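PDB 1WU2: molybdopterin biosynthesis moeA protein from Pyrococcus horikoshii, which probably inserts molybdenum into activated molybdopterin in the last stage of molybdenum cofactor biosynthesis. Local coordinates for residues Q306-L309 and F310-A314; V8-R11 and E12-L16; Y267-F271 and V272-F276. All blocks are in the same frame, centred on the assembly; numbering follows the deposited sequence.

Contact 1. Residues Q306-L309 and F310-A314; sequences QFNL and FVKHA
Phe307 lays its ring across Val311 one turn further along helix 300-319, the two side chains crossing at about a right angle. Ring atom CE1 of Phe307 comes within 3.4 Å of CG1 of Val311, approaching it obliquely. The same ring carries the backbone N of Lys312 over the centre of one face, 4.3 Å above its plane. With CG anti to the nitrogen of its own backbone (chi1 179°), the phenyl is carried forward over the next turn; the side chain also packs on Leu216, Leu219 and Val220 of helix 212-222.

Lys312 runs beside the backbone of Asn308, its CE 3.2 Å from the Asn308 O. A bend at chi3 (80°) carries NZ on to a salt bridge with Glu325 and a hydrogen bond with Tyr375. His313 turns the edge of its imidazole to the Leu309 O, which lies in the ring plane 3.6 Å from CD2 of His313; its ND1 is held by Tyr324. Phe310 stacks on Phe287.

The backbone is wider than a regular alpha-helix here. Lys312 N donates to Phe307 O at 2.7 Å and 170°, five residues back, whereas Phe310 N reaches Gln306 O only in a weak bond of 3.1 Å. Such an i to i+5 bond marks a pi-type turn, a local widening of this otherwise alpha-helical segment of the probable molybdopterin-binding domain.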
loop_
_atom_site.group_PDB
_atom_site.type_symbol
_atom_site.label_atom_id
_atom_site.label_comp_id
_atom_site.label_asym_id
_atom_site.label_seq_id
_atom_site.Cartn_x
_atom_site.Cartn_y
_atom_site.Cartn_z
ATOM N N GLN A 306 -16.307 4.453 -8.917
ATOM C CA GLN A 306 -16.066 5.712 -9.613
ATOM C C GLN A 306 -14.741 6.342 -9.193
ATOM O O GLN A 306 -14.078 6.986 -9.999
ATOM C CB GLN A 306 -17.211 6.688 -9.360
ATOM C CG GLN A 306 -18.455 6.374 -10.180
ATOM C CD GLN A 306 -19.664 7.183 -9.753
ATOM O OE1 GLN A 306 -19.627 7.884 -8.737
ATOM N NE2 GLN A 306 -20.740 7.089 -10.528
ATOM N N PHE A 307 -14.352 6.148 -7.936
ATOM C CA PHE A 307 -13.107 6.717 -7.439
ATOM C C PHE A 307 -11.917 5.975 -8.039
ATOM O O PHE A 307 -10.982 6.594 -8.532
ATOM C CB PHE A 307 -13.037 6.677 -5.910
ATOM C CG PHE A 307 -11.757 7.241 -5.361
ATOM C CD1 PHE A 307 -11.657 8.583 -5.037
ATOM C CD2 PHE A 307 -10.641 6.434 -5.214
ATOM C CE1 PHE A 307 -10.471 9.104 -4.559
ATOM C CE2 PHE A 307 -9.452 6.949 -4.735
ATOM C CZ PHE A 307 -9.364 8.284 -4.408
ATOM N N ASN A 308 -11.964 4.649 -8.002
ATOM C CA ASN A 308 -10.881 3.822 -8.528
ATOM C C ASN A 308 -10.713 3.926 -10.044
ATOM O O ASN A 308 -9.592 3.873 -10.551
ATOM C CB ASN A 308 -11.085 2.362 -8.118
ATOM C CG ASN A 308 -10.634 2.093 -6.700
ATOM O OD1 ASN A 308 -9.441 1.941 -6.442
ATOM N ND2 ASN A 308 -11.583 2.042 -5.769
ATOM N N LEU A 309 -11.822 4.102 -10.758
ATOM C CA LEU A 309 -11.804 4.124 -12.222
ATOM C C LEU A 309 -11.520 5.510 -12.801
ATOM O O LEU A 309 -11.107 5.617 -13.953
ATOM C CB LEU A 309 -13.127 3.585 -12.793
ATOM C CG LEU A 309 -13.379 2.088 -12.587
ATOM C CD1 LEU A 309 -14.805 1.731 -12.944
ATOM C CD2 LEU A 309 -12.414 1.250 -13.409
ATOM N N PHE A 310 -11.722 6.564 -12.010
ATOM C CA PHE A 310 -11.555 7.933 -12.502
ATOM C C PHE A 310 -10.662 8.766 -11.594
ATOM O O PHE A 310 -9.567 9.164 -11.986
ATOM C CB PHE A 310 -12.918 8.618 -12.651
ATOM C CG PHE A 310 -13.732 8.102 -13.802
ATOM C CD1 PHE A 310 -14.900 7.397 -13.583
ATOM C CD2 PHE A 310 -13.328 8.331 -15.109
ATOM C CE1 PHE A 310 -15.649 6.925 -14.648
ATOM C CE2 PHE A 310 -14.080 7.859 -16.179
ATOM C CZ PHE A 310 -15.238 7.159 -15.945
ATOM N N VAL A 311 -11.130 9.011 -10.375
ATOM C CA VAL A 311 -10.471 9.941 -9.457
ATOM C C VAL A 311 -9.029 9.525 -9.137
ATOM O O VAL A 311 -8.123 10.354 -9.165
ATOM C CB VAL A 311 -11.265 10.102 -8.136
ATOM C CG1 VAL A 311 -10.615 11.158 -7.245
ATOM C CG2 VAL A 311 -12.715 10.475 -8.416
ATOM N N LYS A 312 -8.836 8.243 -8.839
ATOM C CA LYS A 312 -7.526 7.679 -8.516
ATOM C C LYS A 312 -6.481 8.031 -9.580
ATOM O O LYS A 312 -5.364 8.409 -9.254
ATOM C CB LYS A 312 -7.642 6.152 -8.366
ATOM C CG LYS A 312 -6.318 5.412 -8.260
ATOM C CD LYS A 312 -6.500 3.972 -7.786
ATOM C CE LYS A 312 -6.940 3.043 -8.904
ATOM N NZ LYS A 312 -6.488 1.640 -8.685
ATOM N N HIS A 313 -6.860 7.909 -10.846
ATOM C CA HIS A 313 -5.949 8.160 -11.962
ATOM C C HIS A 313 -5.725 9.646 -12.232
ATOM O O HIS A 313 -4.660 10.030 -12.707
ATOM C CB HIS A 313 -6.458 7.447 -13.217
ATOM C CG HIS A 313 -6.584 5.970 -13.040
ATOM N ND1 HIS A 313 -5.508 5.166 -12.729
ATOM C CD2 HIS A 313 -7.662 5.154 -13.084
ATOM C CE1 HIS A 313 -5.916 3.916 -12.609
ATOM N NE2 HIS A 313 -7.219 3.882 -12.819
ATOM N N ALA A 314 -6.723 10.474 -11.931
ATOM C CA ALA A 314 -6.580 11.928 -12.037
ATOM C C ALA A 314 -5.604 12.460 -10.993
ATOM O O ALA A 314 -4.724 13.256 -11.307
ATOM C CB ALA A 314 -7.935 12.613 -11.886
#

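Contact 2. Residues V8-R11 and E12-L16; sequences VPYR and EALKL
The Tyr10 O takes the N-H of Leu14 at 2.8 Å with an N-H...O angle of 146°. Next to it, Ala13 N reaches the Pro9 O at 3.0 Å. Side chains follow the same spacing: the ring of Tyr10 and Leu14 run side by side, CB of Leu14 over one ring face and CD2 of Leu14 3.9 Å from CZ of Tyr10. Pro9 holds the N-cap position, and this is the first turn of helix 10-20, within the MoeA N-terminal region; Glu380 accepts a hydrogen bond from Tyr10 N at that start. Arg11, bent at chi2 (-72°), swings its guanidinium back so that CE2 of Tyr10 lies 3.9 Å above the centre of that Arg11 group. On another side of the turn, CG2 of Val8 meets CB of Ala13 at 3.6 Å. A leucine in place of Tyr10 would probably leave the Leu309 O, to which the hydroxyl is hydrogen-bonded, without that partner, and the Arg11 guanidinium without the ring carbon over its face. Lys15, whose N donates to the Arg11 O, sends NZ to a salt bridge with Asp19.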
loop_
_atom_site.group_PDB
_atom_site.type_symbol
_atom_site.label_atom_id
_atom_site.label_comp_id
_atom_site.label_asym_id
_atom_site.label_seq_id
_atom_site.Cartn_x
_atom_site.Cartn_y
_atom_site.Cartn_z
ATOM N N VAL A 8 -21.166 6.964 -22.839
ATOM C CA VAL A 8 -19.851 7.030 -23.474
ATOM C C VAL A 8 -18.968 5.914 -22.882
ATOM O O VAL A 8 -18.950 5.723 -21.662
ATOM C CB VAL A 8 -19.177 8.459 -23.397
ATOM C CG1 VAL A 8 -20.071 9.500 -22.709
ATOM C CG2 VAL A 8 -17.807 8.420 -22.744
ATOM N N PRO A 9 -18.261 5.164 -23.731
ATOM C CA PRO A 9 -17.393 4.080 -23.252
ATOM C C PRO A 9 -16.397 4.556 -22.199
ATOM O O PRO A 9 -16.034 5.728 -22.192
ATOM C CB PRO A 9 -16.661 3.622 -24.520
ATOM C CG PRO A 9 -17.551 4.007 -25.638
ATOM C CD PRO A 9 -18.237 5.270 -25.204
ATOM N N TYR A 10 -15.972 3.651 -21.324
ATOM C CA TYR A 10 -15.066 3.995 -20.235
ATOM C C TYR A 10 -13.742 4.584 -20.717
ATOM O O TYR A 10 -13.283 5.578 -20.165
ATOM C CB TYR A 10 -14.781 2.773 -19.357
ATOM C CG TYR A 10 -13.655 2.995 -18.369
ATOM C CD1 TYR A 10 -13.706 4.041 -17.453
ATOM C CD2 TYR A 10 -12.535 2.172 -18.363
ATOM C CE1 TYR A 10 -12.673 4.256 -16.554
ATOM C CE2 TYR A 10 -11.502 2.376 -17.464
ATOM C CZ TYR A 10 -11.576 3.421 -16.564
ATOM O OH TYR A 10 -10.553 3.624 -15.670
ATOM N N ARG A 11 -13.133 3.970 -21.729
ATOM C CA ARG A 11 -11.811 4.396 -22.195
ATOM C C ARG A 11 -11.846 5.776 -22.850
ATOM O O ARG A 11 -10.891 6.536 -22.732
ATOM C CB ARG A 11 -11.196 3.364 -23.146
ATOM C CG ARG A 11 -10.799 2.045 -22.472
ATOM C CD ARG A 11 -9.573 2.138 -21.557
ATOM N NE ARG A 11 -9.430 0.951 -20.708
ATOM C CZ ARG A 11 -8.619 0.854 -19.652
ATOM N NH1 ARG A 11 -7.846 1.872 -19.281
ATOM N NH2 ARG A 11 -8.577 -0.281 -18.959
ATOM N N GLU A 12 -12.946 6.095 -23.529
ATOM C CA GLU A 12 -13.143 7.437 -24.080
ATOM C C GLU A 12 -13.372 8.456 -22.964
ATOM O O GLU A 12 -12.884 9.581 -23.045
ATOM C CB GLU A 12 -14.326 7.474 -25.056
ATOM C CG GLU A 12 -14.517 8.834 -25.730
ATOM C CD GLU A 12 -15.653 8.870 -26.742
ATOM O OE1 GLU A 12 -16.405 7.878 -26.865
ATOM O OE2 GLU A 12 -15.795 9.913 -27.419
ATOM N N ALA A 13 -14.123 8.058 -21.939
ATOM C CA ALA A 13 -14.442 8.935 -20.814
ATOM C C ALA A 13 -13.207 9.228 -19.972
ATOM O O ALA A 13 -13.055 10.329 -19.454
ATOM C CB ALA A 13 -15.520 8.312 -19.937
ATOM N N LEU A 14 -12.336 8.233 -19.837
ATOM C CA LEU A 14 -11.136 8.364 -19.024
ATOM C C LEU A 14 -10.139 9.272 -19.727
ATOM O O LEU A 14 -9.425 10.023 -19.075
ATOM C CB LEU A 14 -10.510 6.991 -18.753
ATOM C CG LEU A 14 -9.262 6.981 -17.863
ATOM C CD1 LEU A 14 -9.610 7.420 -16.444
ATOM C CD2 LEU A 14 -8.598 5.606 -17.866
ATOM N N LYS A 15 -10.100 9.203 -21.055
ATOM C CA LYS A 15 -9.211 10.052 -21.844
ATOM C C LYS A 15 -9.678 11.510 -21.842
ATOM O O LYS A 15 -8.864 12.422 -21.724
ATOM C CB LYS A 15 -9.112 9.539 -23.283
ATOM C CG LYS A 15 -7.925 10.098 -24.064
ATOM C CD LYS A 15 -8.319 10.538 -25.470
ATOM C CE LYS A 15 -7.102 10.678 -26.383
ATOM N NZ LYS A 15 -6.270 11.863 -26.043
ATOM N N LEU A 16 -10.984 11.722 -21.981
ATOM C CA LEU A 16 -11.548 13.070 -21.991
ATOM C C LEU A 16 -11.274 13.748 -20.656
ATOM O O LEU A 16 -10.871 14.909 -20.612
ATOM C CB LEU A 16 -13.062 13.030 -22.250
ATOM C CG LEU A 16 -13.534 12.749 -23.680
ATOM C CD1 LEU A 16 -15.031 12.459 -23.704
ATOM C CD2 LEU A 16 -13.205 13.908 -24.613
#

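Contact 3. Residues Y267-F271 and V272-F276; sequences YAHKF and VNLLF
His269 and Leu274 run antiparallel past one another, the imidazole presenting its edge to the leucine. CD1 of Leu274 sits 3.6 Å from ND1 of His269, near the plane of the ring, and Leu274 CG lies in that plane as well. The histidine gets there because its CG stands anti to its own backbone N (chi1 -167°), beside the carbonyl carbon, which lays the ring over the extended chain of 272-274. There it also meets the Val272 O, 3.2 Å from ND1 of His269 but at an angle too poor for a hydrogen bond. A CA-H...O contact runs from His269 CA to the same Val272 O, at 3.6 Å.

The tight side of the contact is the one carried by Val272, the buried residue here, whose branches pack on Val293 and Ile295 of strand 293-295; Leu274 joins it on Ile295. Phe271 CB approaches Val272 CG2 at 4.1 Å, and its side chain goes on to Glu237 and Ile240 of helix 237-240. The backbone turn that lets this happen is closed only lightly: Phe271 N and Val272 N both bond weakly to the Ala268 O, each at 3.4 Å.

By contrast, the side of His269, Lys270 and Asn273 is exposed to solvent. Lys270 turns away and forms a salt bridge with Glu237, while the backbone N of Asn273 is bonded to Glu291. Further on, Leu275 and Phe276 both face Tyr289 in a classic beta bulge, which brings the chain into strand 276-277.

With two weak backbone bonds sharing the Ala268 O and the rest largely van der Waals contact, this loop probably owes its shape chiefly to the apolar anchors beneath it, with the Lys270-Glu237 salt bridge and the Asn273 N to Glu291 bond adding polar ties.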
loop_
_atom_site.group_PDB
_atom_site.type_symbol
_atom_site.label_atom_id
_atom_site.label_comp_id
_atom_site.label_asym_id
_atom_site.label_seq_id
_atom_site.Cartn_x
_atom_site.Cartn_y
_atom_site.Cartn_z
ATOM N N TYR A 267 -31.315 18.064 -12.061
ATOM C CA TYR A 267 -30.250 18.000 -13.078
ATOM C C TYR A 267 -28.904 18.607 -12.661
ATOM O O TYR A 267 -28.842 19.522 -11.836
ATOM C CB TYR A 267 -30.697 18.625 -14.410
ATOM C CG TYR A 267 -30.351 17.762 -15.607
ATOM C CD1 TYR A 267 -30.862 16.467 -15.729
ATOM C CD2 TYR A 267 -29.500 18.225 -16.607
ATOM C CE1 TYR A 267 -30.544 15.666 -16.813
ATOM C CE2 TYR A 267 -29.173 17.423 -17.702
ATOM C CZ TYR A 267 -29.701 16.147 -17.795
ATOM O OH TYR A 267 -29.391 15.346 -18.870
ATOM N N ALA A 268 -27.838 18.085 -13.272
ATOM C CA ALA A 268 -26.454 18.426 -12.930
ATOM C C ALA A 268 -25.739 19.272 -13.989
ATOM O O ALA A 268 -24.653 19.793 -13.729
ATOM C CB ALA A 268 -25.659 17.152 -12.671
ATOM N N HIS A 269 -26.328 19.404 -15.177
ATOM C CA HIS A 269 -25.772 20.285 -16.207
ATOM C C HIS A 269 -26.039 21.766 -15.902
ATOM O O HIS A 269 -25.438 22.646 -16.517
ATOM C CB HIS A 269 -26.317 19.930 -17.593
ATOM C CG HIS A 269 -25.568 20.583 -18.715
ATOM N ND1 HIS A 269 -24.216 20.396 -18.915
ATOM C CD2 HIS A 269 -25.976 21.441 -19.679
ATOM C CE1 HIS A 269 -23.827 21.101 -19.962
ATOM N NE2 HIS A 269 -24.875 21.744 -20.445
ATOM N N LYS A 270 -26.937 22.037 -14.956
ATOM C CA LYS A 270 -27.214 23.402 -14.517
ATOM C C LYS A 270 -26.101 23.977 -13.636
ATOM O O LYS A 270 -25.977 25.197 -13.514
ATOM C CB LYS A 270 -28.556 23.455 -13.779
ATOM C CG LYS A 270 -29.745 23.036 -14.651
ATOM C CD LYS A 270 -31.024 23.811 -14.323
ATOM C CE LYS A 270 -31.815 23.175 -13.180
ATOM N NZ LYS A 270 -31.909 24.066 -11.992
ATOM N N PHE A 271 -25.300 23.105 -13.025
ATOM C CA PHE A 271 -24.188 23.527 -12.166
ATOM C C PHE A 271 -22.819 23.439 -12.841
ATOM O O PHE A 271 -21.888 24.140 -12.444
ATOM C CB PHE A 271 -24.151 22.677 -10.897
ATOM C CG PHE A 271 -25.430 22.695 -10.119
ATOM C CD1 PHE A 271 -25.960 23.893 -9.659
ATOM C CD2 PHE A 271 -26.104 21.511 -9.842
ATOM C CE1 PHE A 271 -27.142 23.914 -8.936
ATOM C CE2 PHE A 271 -27.286 21.524 -9.121
ATOM C CZ PHE A 271 -27.807 22.729 -8.667
ATOM N N VAL A 272 -22.696 22.568 -13.841
ATOM C CA VAL A 272 -21.409 22.281 -14.471
ATOM C C VAL A 272 -21.531 22.206 -15.990
ATOM O O VAL A 272 -22.500 21.661 -16.514
ATOM C CB VAL A 272 -20.837 20.930 -13.968
ATOM C CG1 VAL A 272 -19.479 20.644 -14.599
ATOM C CG2 VAL A 272 -20.735 20.916 -12.442
ATOM N N ASN A 273 -20.534 22.745 -16.687
ATOM C CA ASN A 273 -20.405 22.559 -18.127
ATOM C C ASN A 273 -19.664 21.246 -18.394
ATOM O O ASN A 273 -18.437 21.176 -18.300
ATOM C CB ASN A 273 -19.686 23.749 -18.773
ATOM C CG ASN A 273 -20.103 23.964 -20.214
ATOM O OD1 ASN A 273 -19.895 23.100 -21.067
ATOM N ND2 ASN A 273 -20.707 25.116 -20.491
ATOM N N LEU A 274 -20.426 20.210 -18.729
ATOM C CA LEU A 274 -19.925 18.837 -18.730
ATOM C C LEU A 274 -19.318 18.406 -20.066
ATOM O O LEU A 274 -19.910 18.618 -21.123
ATOM C CB LEU A 274 -21.062 17.879 -18.360
ATOM C CG LEU A 274 -21.757 18.163 -17.022
ATOM C CD1 LEU A 274 -23.158 17.574 -16.990
ATOM C CD2 LEU A 274 -20.928 17.639 -15.856
ATOM N N LEU A 275 -18.127 17.810 -20.003
ATOM C CA LEU A 275 -17.555 17.090 -21.139
ATOM C C LEU A 275 -18.362 15.825 -21.416
ATOM O O LEU A 275 -18.652 15.504 -22.569
ATOM C CB LEU A 275 -16.096 16.709 -20.868
ATOM C CG LEU A 275 -15.088 17.853 -20.805
ATOM C CD1 LEU A 275 -13.759 17.353 -20.256
ATOM C CD2 LEU A 275 -14.900 18.486 -22.177
ATOM N N PHE A 276 -18.703 15.102 -20.352
ATOM C CA PHE A 276 -19.586 13.941 -20.455
ATOM C C PHE A 276 -20.431 13.740 -19.193
ATOM O O PHE A 276 -20.170 14.328 -18.146
ATOM C CB PHE A 276 -18.787 12.669 -20.778
ATOM C CG PHE A 276 -17.748 12.318 -19.747
ATOM C CD1 PHE A 276 -18.054 11.465 -18.697
ATOM C CD2 PHE A 276 -16.466 12.841 -19.829
ATOM C CE1 PHE A 276 -17.101 11.143 -17.744
ATOM C CE2 PHE A 276 -15.505 12.520 -18.877
ATOM C CZ PHE A 276 -15.824 11.669 -17.836
#

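Contacts 1 and 2 touch directly, their centres 12 Å apart: Tyr10 OH lies 2.7 Å from Leu309 O, a probable hydrogen bond, and the rings of Tyr10 and Phe310 meet edge to face. Helix 10-20, from the N-terminal region, is thus fastened to helix 300-319 of the probable molybdopterin-binding domain. Contact 3, about 17 Å from contact 2 between centres, also touches helix 10-20, with Phe276 CE2 at 3.3 Å from Ala13 O. Contacts 1 and 3 do not meet; their nearest atoms are about 5 Å apart. Any bearing of these contacts on molybdopterin binding is inferred from the family.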